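Local coordinates for 4-hydroxy-tetrahydrodipicolinate synthase (Methylacidiphilum fumariolicum SolV, PDB 6T3T), which probably catalyses the condensation of pyruvate with aspartate beta-semialdehyde to 4-hydroxy-tetrahydrodipicolinate, a step of lysine biosynthesis by the diaminopimelate pathway, at residues 5-10 against 70-75; 9-14 against 25-30; 17-22 against 60-65; 252-257 against 261-266. All blocks are in the same frame, centred on the assembly; numbering follows the deposited sequence.

From the N terminus, the first barrel strand (5-9) starts contact 1, whose loop closes when the chain returns in the third strand at 72-75. Contact 2 shares Ala9 and Ile10 with it and closes a much shorter loop, folding 9-14 back onto helix 21-32. Contact 3 lies wholly within the span of contact 1 and crosses contact 2, since 17-22 falls between 9-14 and 25-30 while its partner, 60-65, comes later on helix 53-67. Contact 4 follows in series, a tight local closure behind helix 251-259. It meets the N-terminal region again through Ser12 O to Lys254 NZ and Gly17 N to Glu266 OE2.

Contact 1: 5-10 against 70-75; sequences GTYTAI and RIKIFA
Tyr7 and Lys72 mark the closest backbone approach, with their CA atoms 8.4 Å apart, because strands 5-9 and 72-76 are not hydrogen-bonded neighbours but have strand 38-40 between them in the eight-stranded parallel barrel. This is the TIM-barrel fold of the DapA family, and the first and third strands meet here by side chains alone. The aromatic ring of Tyr7 spans the gap. Its CG stands beside the backbone N and anti to the carbonyl carbon (chi1 -71°), which carries ring atom CE2 over to the other strand. CE2 lies 4.0 Å from Lys72 CB and, on the same ring atom, 4.1 Å from Phe74 CD1, where the two rings meet obliquely. Tyr7 and Phe74 are both buried, and Ile3 also rests on Phe74. Ile73, between the two touching residues of its strand, faces away and packs on helix 53-67.

The Tyr7 side chain comes within about 4 Å of that of Val204, a predicted pyruvate-binding residue, and about 8 Å of that of Lys162, the predicted Schiff-base lysine. Lys72 behaves differently: its aliphatic root runs alongside Tyr7, then the chain bends at chi2 (-82°) and its end leads away. The last point of touch is at the phenol, where Tyr7 OH is 4.1 Å from Lys72 CG.

Contact 2: 9-14 against 25-30; sequences AIISPF and ERLLEH
Leu27 reaches the loop with its CG anti to the backbone N (chi1 176°), while Ile10 and Ile11 both hold CG1 between the backbone N and the carbonyl carbon (chi1 54° and 57°). These torsions bring one leucine methyl against two consecutive isoleucines. In the TIM barrel the contact joins the loop that leaves the first strand, 5-9, to helix 21-32, the helix that leads on to the second strand, 38-40. The nearest CA atoms, those of Ile10 and Leu27, are 8.3 Å apart.

The touching is wholly apolar and centres on Leu27 CD2. From Ile11 it meets the CG1 methylene at 3.9 Å, and from Ile10 the branch point, CB, at 4.1 Å. Both isoleucines are buried and run slantwise to the leucine, but they use different parts of themselves: Ile11 offers its longer branch, whereas Ile10 sends that branch on toward Thr63 of helix 53-67. Leu28, the next residue of the helix, also packs on that helix.

Ser12 faces away from helix 21-32, and its OG is hydrogen-bonded to Gly46 O. Ile11 also packs on Val253 and Leu257 of helix 251-259, and its side chain lies about 4 Å from that of Thr45, predicted to bind pyruvate, so the loop borders the probable active site. The short branch of Ile10 completes the contact, with CG2 4.1 Å from Leu27 CD2.

Contact 3: 17-22 against 60-65; sequences GQIDRK and VRLTAE
Leu62 divides its two methyl groups between Ile19 and Arg21, and the halves of the contact differ accordingly. The compact half is aliphatic: Leu62 CD1 meets Ile19 CG2 at 4.0 Å, the two side chains lying alongside one another and pointing opposite ways. Ile19 presents this branch because CG2 lies anti to its backbone N, while CG1 stands beside that N (chi1 -64°). Leu62 itself is buried, and its CB points at the 17-22 segment.

Toward solvent the packing is looser. Arg21 is exposed, and its chain, extended from CG to NE, crosses Leu62 at about a right angle, so that Arg21 CD lies 4.1 Å from Leu62 CD2. The same methyl sits over one face of the guanidinium group. The ionic partners near its charged end are distant: Arg21 NH1 is 6.2 Å from Glu65 OE2, too far for contact, and the ion pair with Glu58 is long and weak. Glu58 is more firmly engaged by Arg61 in a salt bridge.

Asp20, between the two touching residues, turns away and serves as the N-cap of helix 21-32, its OD1 accepting a bond from Ala23 N. The contact thus ties the short hairpin strand 18-19 and the first turn of helix 21-32 to helix 53-67. Deeper in, Leu62 packs on Leu24 and Thr63 on Leu28, joining the two helices, and Thr63 and Ala64 rest on Ile73 of strand 72-76.

Contact 4: 252-257 against 261-266; sequences PVKTAL and GLTDLE
Two hydrogen bonds fasten the loop 261-266 to the helix it leaves, one between Leu262 and Leu257, the other from Lys254 to Glu266. The first belongs to a Schellman motif ending helix 251-259: Leu262 N donates to Leu257 O at 2.9 Å with an N-H...O angle of 159°, while Gly261 turns the chain with positive phi. The second is made by a buried ammonium group. Lys254 bends at chi3 (-90°), and its NZ approaches Glu266 O at 2.9 Å, nearly in line with the C=O bond. The same NZ also bonds to Ser12 O and forms a salt bridge with Glu47, which probably helps to stabilise its charge.

Van der Waals contacts fill in between these bonds. Leu257 CD2 meets Leu262 CD1 at 3.8 Å, their side chains crossing at about a right angle, and Thr263 CG2 packs 3.7 Å from Leu257 CB. Leu265, at the centre of an inverse gamma turn, lies against the preceding turn of the helix: its CD2 is 3.6 Å from Thr255 OG1, a hydroxyl already engaged by Val251 O, and its CD1 is 4.1 Å from Lys254 CG.

The loop is held to the N-terminal hairpin as well, by hydrogen bonds of Asp264 OD2 with His15 ND1 and of Glu266 OE2 with Gly17 N. On the helix, Leu257 packs on Leu210, and Thr255 and Ala256 lean on helix 276-295.

Contact 1: 5-10 against 70-75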
# COMPACT_ATOMS: atom_id res chain seq x y z
N GLY A 5 -10.51 30.36 -1.01
CA GLY A 5 -9.26 31.06 -0.93
C GLY A 5 -8.20 30.32 -0.14
O GLY A 5 -8.19 29.09 -0.09
N THR A 6 -7.30 31.07 0.50
CA THR A 6 -6.11 30.53 1.12
C THR A 6 -6.13 30.79 2.62
O THR A 6 -6.19 31.96 3.05
CB THR A 6 -4.84 31.12 0.50
OG1 THR A 6 -4.89 30.92 -0.91
CG2 THR A 6 -3.60 30.42 1.11
N TYR A 7 -6.03 29.72 3.39
CA TYR A 7 -5.98 29.72 4.84
C TYR A 7 -4.64 29.14 5.28
O TYR A 7 -4.24 28.08 4.81
CB TYR A 7 -7.14 28.88 5.41
CG TYR A 7 -8.50 29.54 5.23
CD1 TYR A 7 -9.11 29.63 3.98
CD2 TYR A 7 -9.16 30.08 6.32
CE1 TYR A 7 -10.34 30.28 3.83
CE2 TYR A 7 -10.39 30.71 6.17
CZ TYR A 7 -10.97 30.80 4.94
OH TYR A 7 -12.20 31.41 4.84
N THR A 8 -3.96 29.80 6.20
CA THR A 8 -2.62 29.38 6.58
C THR A 8 -2.70 28.57 7.87
O THR A 8 -3.16 29.08 8.89
CB THR A 8 -1.72 30.61 6.73
OG1 THR A 8 -1.70 31.32 5.49
CG2 THR A 8 -0.27 30.24 7.18
N ALA A 9 -2.28 27.30 7.82
CA ALA A 9 -2.06 26.51 9.04
C ALA A 9 -0.75 27.00 9.64
O ALA A 9 0.33 26.67 9.15
CB ALA A 9 -2.03 25.01 8.74
N ILE A 10 -0.84 27.85 10.66
CA ILE A 10 0.34 28.51 11.20
C ILE A 10 1.09 27.59 12.14
O ILE A 10 0.49 26.78 12.86
CB ILE A 10 -0.04 29.82 11.93
CG1 ILE A 10 -1.11 29.54 13.00
CG2 ILE A 10 -0.51 30.84 10.95
CD1 ILE A 10 -1.09 30.57 14.08
N ARG A 70 -9.90 40.80 11.34
CA ARG A 70 -9.56 41.30 10.01
C ARG A 70 -9.63 40.18 8.97
O ARG A 70 -10.05 40.42 7.83
CB ARG A 70 -8.17 41.93 10.02
CG ARG A 70 -8.12 43.22 10.79
CD ARG A 70 -6.69 43.73 10.91
NE ARG A 70 -5.96 43.02 11.96
CZ ARG A 70 -4.66 43.19 12.19
NH1 ARG A 70 -3.96 44.03 11.46
NH2 ARG A 70 -4.06 42.52 13.15
N ILE A 71 -9.24 38.96 9.34
CA ILE A 71 -9.41 37.78 8.50
C ILE A 71 -9.98 36.66 9.37
O ILE A 71 -10.02 36.75 10.60
CB ILE A 71 -8.08 37.37 7.81
CG1 ILE A 71 -7.00 37.00 8.83
CG2 ILE A 71 -7.55 38.47 6.90
CD1 ILE A 71 -5.63 36.56 8.18
N LYS A 72 -10.39 35.57 8.72
CA LYS A 72 -11.11 34.51 9.42
C LYS A 72 -10.17 33.62 10.22
O LYS A 72 -8.99 33.46 9.89
CB LYS A 72 -11.89 33.63 8.45
CG LYS A 72 -12.76 34.41 7.51
CD LYS A 72 -14.07 34.76 8.18
CE LYS A 72 -14.96 35.56 7.27
NZ LYS A 72 -16.16 36.06 8.01
N ILE A 73 -10.71 33.01 11.26
CA ILE A 73 -9.99 32.02 12.04
C ILE A 73 -10.83 30.75 12.12
O ILE A 73 -11.99 30.80 12.57
CB ILE A 73 -9.67 32.51 13.46
CG1 ILE A 73 -8.84 33.79 13.40
CG2 ILE A 73 -8.93 31.41 14.21
CD1 ILE A 73 -8.59 34.38 14.78
N PHE A 74 -10.27 29.63 11.67
CA PHE A 74 -10.84 28.31 11.91
C PHE A 74 -9.86 27.56 12.78
O PHE A 74 -8.80 27.13 12.30
CB PHE A 74 -11.15 27.57 10.60
CG PHE A 74 -12.42 28.03 9.95
CD1 PHE A 74 -12.50 29.30 9.39
CD2 PHE A 74 -13.54 27.22 9.93
CE1 PHE A 74 -13.68 29.74 8.77
CE2 PHE A 74 -14.74 27.65 9.32
CZ PHE A 74 -14.80 28.92 8.76
N ALA A 75 -10.20 27.42 14.05
CA ALA A 75 -9.31 26.82 15.03
C ALA A 75 -9.33 25.30 14.96
O ALA A 75 -10.38 24.68 14.84
CB ALA A 75 -9.70 27.29 16.43

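Contact 2: 9-14 against 25-30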
# COMPACT_ATOMS: atom_id res chain seq x y z
N ALA A 9 -2.28 27.30 7.82
CA ALA A 9 -2.06 26.51 9.04
C ALA A 9 -0.75 27.00 9.64
O ALA A 9 0.33 26.67 9.15
CB ALA A 9 -2.03 25.01 8.74
N ILE A 10 -0.84 27.85 10.66
CA ILE A 10 0.34 28.51 11.20
C ILE A 10 1.09 27.59 12.14
O ILE A 10 0.49 26.78 12.86
CB ILE A 10 -0.04 29.82 11.93
CG1 ILE A 10 -1.11 29.54 13.00
CG2 ILE A 10 -0.51 30.84 10.95
CD1 ILE A 10 -1.09 30.57 14.08
N ILE A 11 2.42 27.73 12.14
CA ILE A 11 3.24 27.15 13.21
C ILE A 11 2.82 27.76 14.57
O ILE A 11 2.24 28.84 14.64
CB ILE A 11 4.73 27.42 12.95
CG1 ILE A 11 4.99 28.92 12.82
CG2 ILE A 11 5.22 26.75 11.65
CD1 ILE A 11 6.42 29.34 13.18
N SER A 12 3.16 27.06 15.65
CA SER A 12 3.06 27.63 16.98
C SER A 12 4.47 28.08 17.32
O SER A 12 5.33 27.23 17.59
CB SER A 12 2.54 26.63 18.02
OG SER A 12 1.20 26.29 17.80
N PRO A 13 4.79 29.38 17.28
CA PRO A 13 6.17 29.79 17.54
C PRO A 13 6.49 29.61 19.02
O PRO A 13 5.69 29.93 19.89
CB PRO A 13 6.21 31.26 17.11
CG PRO A 13 4.80 31.71 17.11
CD PRO A 13 3.96 30.50 16.79
N PHE A 14 7.64 28.98 19.28
CA PHE A 14 8.11 28.76 20.64
C PHE A 14 9.40 29.53 20.88
O PHE A 14 10.29 29.56 20.02
CB PHE A 14 8.39 27.28 20.90
CG PHE A 14 7.19 26.41 20.78
CD1 PHE A 14 5.97 26.81 21.28
CD2 PHE A 14 7.29 25.16 20.16
CE1 PHE A 14 4.87 25.97 21.18
CE2 PHE A 14 6.20 24.34 20.05
CZ PHE A 14 4.98 24.75 20.56
N GLU A 25 2.74 37.45 16.66
CA GLU A 25 2.22 38.70 16.14
C GLU A 25 2.85 39.02 14.79
O GLU A 25 2.16 39.44 13.86
CB GLU A 25 2.47 39.83 17.14
CG GLU A 25 1.73 39.67 18.44
CD GLU A 25 2.26 40.56 19.57
OE1 GLU A 25 3.17 41.40 19.33
OE2 GLU A 25 1.77 40.42 20.72
N ARG A 26 4.17 38.90 14.68
CA ARG A 26 4.79 39.25 13.41
C ARG A 26 4.29 38.34 12.30
O ARG A 26 4.04 38.81 11.18
CB ARG A 26 6.32 39.23 13.47
CG ARG A 26 6.89 40.00 12.24
CD ARG A 26 8.40 40.33 12.27
NE ARG A 26 8.81 41.24 13.35
CZ ARG A 26 8.46 42.52 13.47
NH1 ARG A 26 7.66 43.09 12.57
NH2 ARG A 26 8.90 43.24 14.50
N LEU A 27 4.19 37.04 12.57
CA LEU A 27 3.74 36.10 11.55
C LEU A 27 2.31 36.39 11.13
O LEU A 27 1.97 36.35 9.93
CB LEU A 27 3.93 34.66 12.05
CG LEU A 27 3.48 33.44 11.25
CD1 LEU A 27 4.52 32.93 10.23
CD2 LEU A 27 3.12 32.34 12.24
N LEU A 28 1.44 36.68 12.11
CA LEU A 28 0.04 36.95 11.80
C LEU A 28 -0.10 38.22 10.96
O LEU A 28 -0.87 38.25 10.00
CB LEU A 28 -0.76 37.03 13.10
CG LEU A 28 -1.00 35.65 13.71
CD1 LEU A 28 -1.65 35.74 15.10
CD2 LEU A 28 -1.85 34.86 12.76
N GLU A 29 0.65 39.27 11.30
CA GLU A 29 0.60 40.50 10.50
C GLU A 29 1.08 40.25 9.08
O GLU A 29 0.52 40.80 8.12
CB GLU A 29 1.42 41.60 11.16
CG GLU A 29 0.86 42.05 12.52
CD GLU A 29 -0.54 42.70 12.43
OE1 GLU A 29 -0.98 43.12 11.33
OE2 GLU A 29 -1.19 42.83 13.49
N HIS A 30 2.15 39.47 8.91
CA HIS A 30 2.64 39.18 7.56
C HIS A 30 1.56 38.46 6.75
O HIS A 30 1.42 38.71 5.54
CB HIS A 30 3.95 38.38 7.63
CG HIS A 30 4.71 38.33 6.33
ND1 HIS A 30 5.11 39.47 5.65
CD2 HIS A 30 5.15 37.28 5.59
CE1 HIS A 30 5.75 39.12 4.55
NE2 HIS A 30 5.78 37.80 4.48

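Contact 3: 17-22 against 60-65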
# COMPACT_ATOMS: atom_id res chain seq x y z
N GLY A 17 10.74 27.40 25.55
CA GLY A 17 9.74 26.49 26.06
C GLY A 17 8.37 27.07 26.21
O GLY A 17 7.47 26.40 26.73
N GLN A 18 8.13 28.27 25.70
CA GLN A 18 6.81 28.88 25.86
C GLN A 18 6.40 29.48 24.52
O GLN A 18 7.23 29.62 23.61
CB GLN A 18 6.85 29.91 26.98
CG GLN A 18 7.25 29.29 28.32
CD GLN A 18 7.79 30.29 29.35
OE1 GLN A 18 7.70 31.52 29.17
NE2 GLN A 18 8.34 29.78 30.46
N ILE A 19 5.12 29.84 24.41
CA ILE A 19 4.62 30.52 23.22
C ILE A 19 5.38 31.83 23.04
O ILE A 19 5.56 32.60 23.99
CB ILE A 19 3.11 30.76 23.33
CG1 ILE A 19 2.34 29.44 23.37
CG2 ILE A 19 2.60 31.62 22.17
CD1 ILE A 19 0.88 29.60 23.76
N ASP A 20 5.89 32.05 21.83
CA ASP A 20 6.59 33.27 21.45
C ASP A 20 5.56 34.27 20.91
O ASP A 20 5.15 34.19 19.75
CB ASP A 20 7.68 32.96 20.43
CG ASP A 20 8.54 34.18 20.11
OD1 ASP A 20 8.13 35.32 20.41
OD2 ASP A 20 9.64 33.97 19.53
N ARG A 21 5.15 35.22 21.76
CA ARG A 21 4.04 36.10 21.40
C ARG A 21 4.44 37.11 20.34
O ARG A 21 3.66 37.41 19.43
CB ARG A 21 3.51 36.84 22.62
CG ARG A 21 2.92 35.95 23.68
CD ARG A 21 2.16 36.73 24.74
NE ARG A 21 1.68 35.81 25.76
CZ ARG A 21 0.74 36.08 26.65
NH1 ARG A 21 0.14 37.27 26.66
NH2 ARG A 21 0.39 35.15 27.54
N LYS A 22 5.65 37.64 20.44
CA LYS A 22 6.13 38.58 19.43
C LYS A 22 6.25 37.91 18.06
O LYS A 22 5.85 38.49 17.05
CB LYS A 22 7.46 39.17 19.88
CG LYS A 22 7.99 40.25 18.94
CD LYS A 22 7.06 41.47 18.89
CE LYS A 22 6.90 42.03 17.47
NZ LYS A 22 5.85 41.28 16.70
N VAL A 60 -5.05 29.94 20.54
CA VAL A 60 -6.26 30.33 19.83
C VAL A 60 -6.71 31.72 20.27
O VAL A 60 -7.09 32.56 19.44
CB VAL A 60 -7.36 29.29 20.03
CG1 VAL A 60 -8.69 29.78 19.38
CG2 VAL A 60 -6.90 27.99 19.45
N ARG A 61 -6.61 32.00 21.56
CA ARG A 61 -7.01 33.32 22.06
C ARG A 61 -6.09 34.41 21.52
O ARG A 61 -6.56 35.47 21.12
CB ARG A 61 -7.02 33.33 23.59
CG ARG A 61 -7.76 34.52 24.18
CD ARG A 61 -8.19 34.19 25.59
NE ARG A 61 -7.21 33.31 26.20
CZ ARG A 61 -7.50 32.31 27.02
NH1 ARG A 61 -8.78 32.02 27.31
NH2 ARG A 61 -6.52 31.56 27.51
N LEU A 62 -4.77 34.17 21.56
CA LEU A 62 -3.83 35.16 21.05
C LEU A 62 -4.07 35.45 19.59
O LEU A 62 -4.02 36.61 19.16
CB LEU A 62 -2.40 34.66 21.23
CG LEU A 62 -1.84 34.78 22.62
CD1 LEU A 62 -0.64 33.85 22.73
CD2 LEU A 62 -1.48 36.23 22.90
N THR A 63 -4.30 34.40 18.79
CA THR A 63 -4.59 34.56 17.38
C THR A 63 -5.84 35.43 17.19
O THR A 63 -5.83 36.36 16.39
CB THR A 63 -4.76 33.20 16.71
OG1 THR A 63 -3.56 32.42 16.88
CG2 THR A 63 -5.04 33.36 15.21
N ALA A 64 -6.91 35.15 17.95
CA ALA A 64 -8.11 35.96 17.84
C ALA A 64 -7.84 37.39 18.25
O ALA A 64 -8.26 38.33 17.57
CB ALA A 64 -9.27 35.39 18.67
N GLU A 65 -7.11 37.58 19.36
CA GLU A 65 -6.84 38.93 19.82
C GLU A 65 -6.01 39.71 18.81
O GLU A 65 -6.34 40.85 18.49
CB GLU A 65 -6.11 38.91 21.15
CG GLU A 65 -7.05 38.66 22.28
CD GLU A 65 -6.32 38.18 23.49
OE1 GLU A 65 -7.00 37.73 24.43
OE2 GLU A 65 -5.08 38.27 23.50

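Contact 4: 252-257 against 261-266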
# COMPACT_ATOMS: atom_id res chain seq x y z
N PRO A 252 10.13 20.94 8.49
CA PRO A 252 10.70 21.79 7.41
C PRO A 252 10.20 23.23 7.44
O PRO A 252 11.01 24.15 7.35
CB PRO A 252 10.30 21.06 6.13
CG PRO A 252 10.05 19.64 6.55
CD PRO A 252 9.41 19.78 7.92
N VAL A 253 8.88 23.45 7.56
CA VAL A 253 8.41 24.83 7.51
C VAL A 253 8.90 25.62 8.73
O VAL A 253 9.27 26.79 8.62
CB VAL A 253 6.88 24.92 7.36
CG1 VAL A 253 6.11 24.53 8.64
CG2 VAL A 253 6.50 26.32 6.92
N LYS A 254 8.97 24.99 9.90
CA LYS A 254 9.49 25.75 11.03
C LYS A 254 11.00 25.97 10.89
O LYS A 254 11.52 27.03 11.26
CB LYS A 254 9.15 25.07 12.37
CG LYS A 254 9.67 25.84 13.59
CD LYS A 254 9.23 25.23 14.91
CE LYS A 254 7.90 25.80 15.38
NZ LYS A 254 7.72 25.41 16.82
N THR A 255 11.72 24.98 10.34
CA THR A 255 13.13 25.16 10.02
C THR A 255 13.34 26.30 9.02
O THR A 255 14.30 27.08 9.14
CB THR A 255 13.72 23.86 9.48
OG1 THR A 255 13.65 22.85 10.51
CG2 THR A 255 15.16 24.05 9.08
N ALA A 256 12.49 26.38 8.00
CA ALA A 256 12.62 27.45 7.02
C ALA A 256 12.40 28.81 7.66
O ALA A 256 13.21 29.73 7.48
CB ALA A 256 11.64 27.22 5.87
N LEU A 257 11.34 28.95 8.46
CA LEU A 257 11.06 30.24 9.10
C LEU A 257 12.19 30.63 10.06
O LEU A 257 12.53 31.81 10.18
CB LEU A 257 9.72 30.20 9.83
CG LEU A 257 8.48 30.21 8.93
CD1 LEU A 257 7.29 29.66 9.68
CD2 LEU A 257 8.17 31.63 8.31
N GLY A 261 15.07 33.91 10.34
CA GLY A 261 15.08 34.66 11.58
C GLY A 261 13.71 34.99 12.12
O GLY A 261 13.57 35.95 12.87
N LEU A 262 12.69 34.23 11.74
CA LEU A 262 11.32 34.60 12.03
C LEU A 262 10.76 33.87 13.24
O LEU A 262 9.73 34.28 13.77
CB LEU A 262 10.44 34.32 10.80
CG LEU A 262 10.83 35.25 9.65
CD1 LEU A 262 9.99 35.02 8.41
CD2 LEU A 262 10.75 36.72 10.10
N THR A 263 11.41 32.79 13.66
CA THR A 263 11.01 32.05 14.84
C THR A 263 12.24 31.30 15.33
O THR A 263 13.25 31.23 14.62
CB THR A 263 9.81 31.12 14.53
OG1 THR A 263 9.33 30.53 15.75
CG2 THR A 263 10.21 30.03 13.54
N ASP A 264 12.20 30.83 16.57
CA ASP A 264 13.21 29.90 17.06
C ASP A 264 12.97 28.51 16.49
O ASP A 264 11.83 28.04 16.42
CB ASP A 264 13.20 29.81 18.58
CG ASP A 264 13.64 31.08 19.23
OD1 ASP A 264 13.96 32.03 18.50
OD2 ASP A 264 13.69 31.10 20.47
N LEU A 265 14.05 27.83 16.12
CA LEU A 265 13.92 26.42 15.74
C LEU A 265 13.83 25.63 17.04
O LEU A 265 14.80 25.04 17.52
CB LEU A 265 15.05 25.96 14.85
CG LEU A 265 14.89 24.50 14.42
CD1 LEU A 265 13.42 24.18 14.18
CD2 LEU A 265 15.69 24.24 13.18
N GLU A 266 12.69 25.76 17.68
CA GLU A 266 12.33 24.99 18.87
C GLU A 266 11.20 24.04 18.49
O GLU A 266 10.10 24.49 18.15
CB GLU A 266 11.90 25.89 20.01
CG GLU A 266 12.39 25.44 21.35
CD GLU A 266 12.13 26.47 22.41
OE1 GLU A 266 13.05 27.25 22.67
OE2 GLU A 266 11.04 26.46 23.01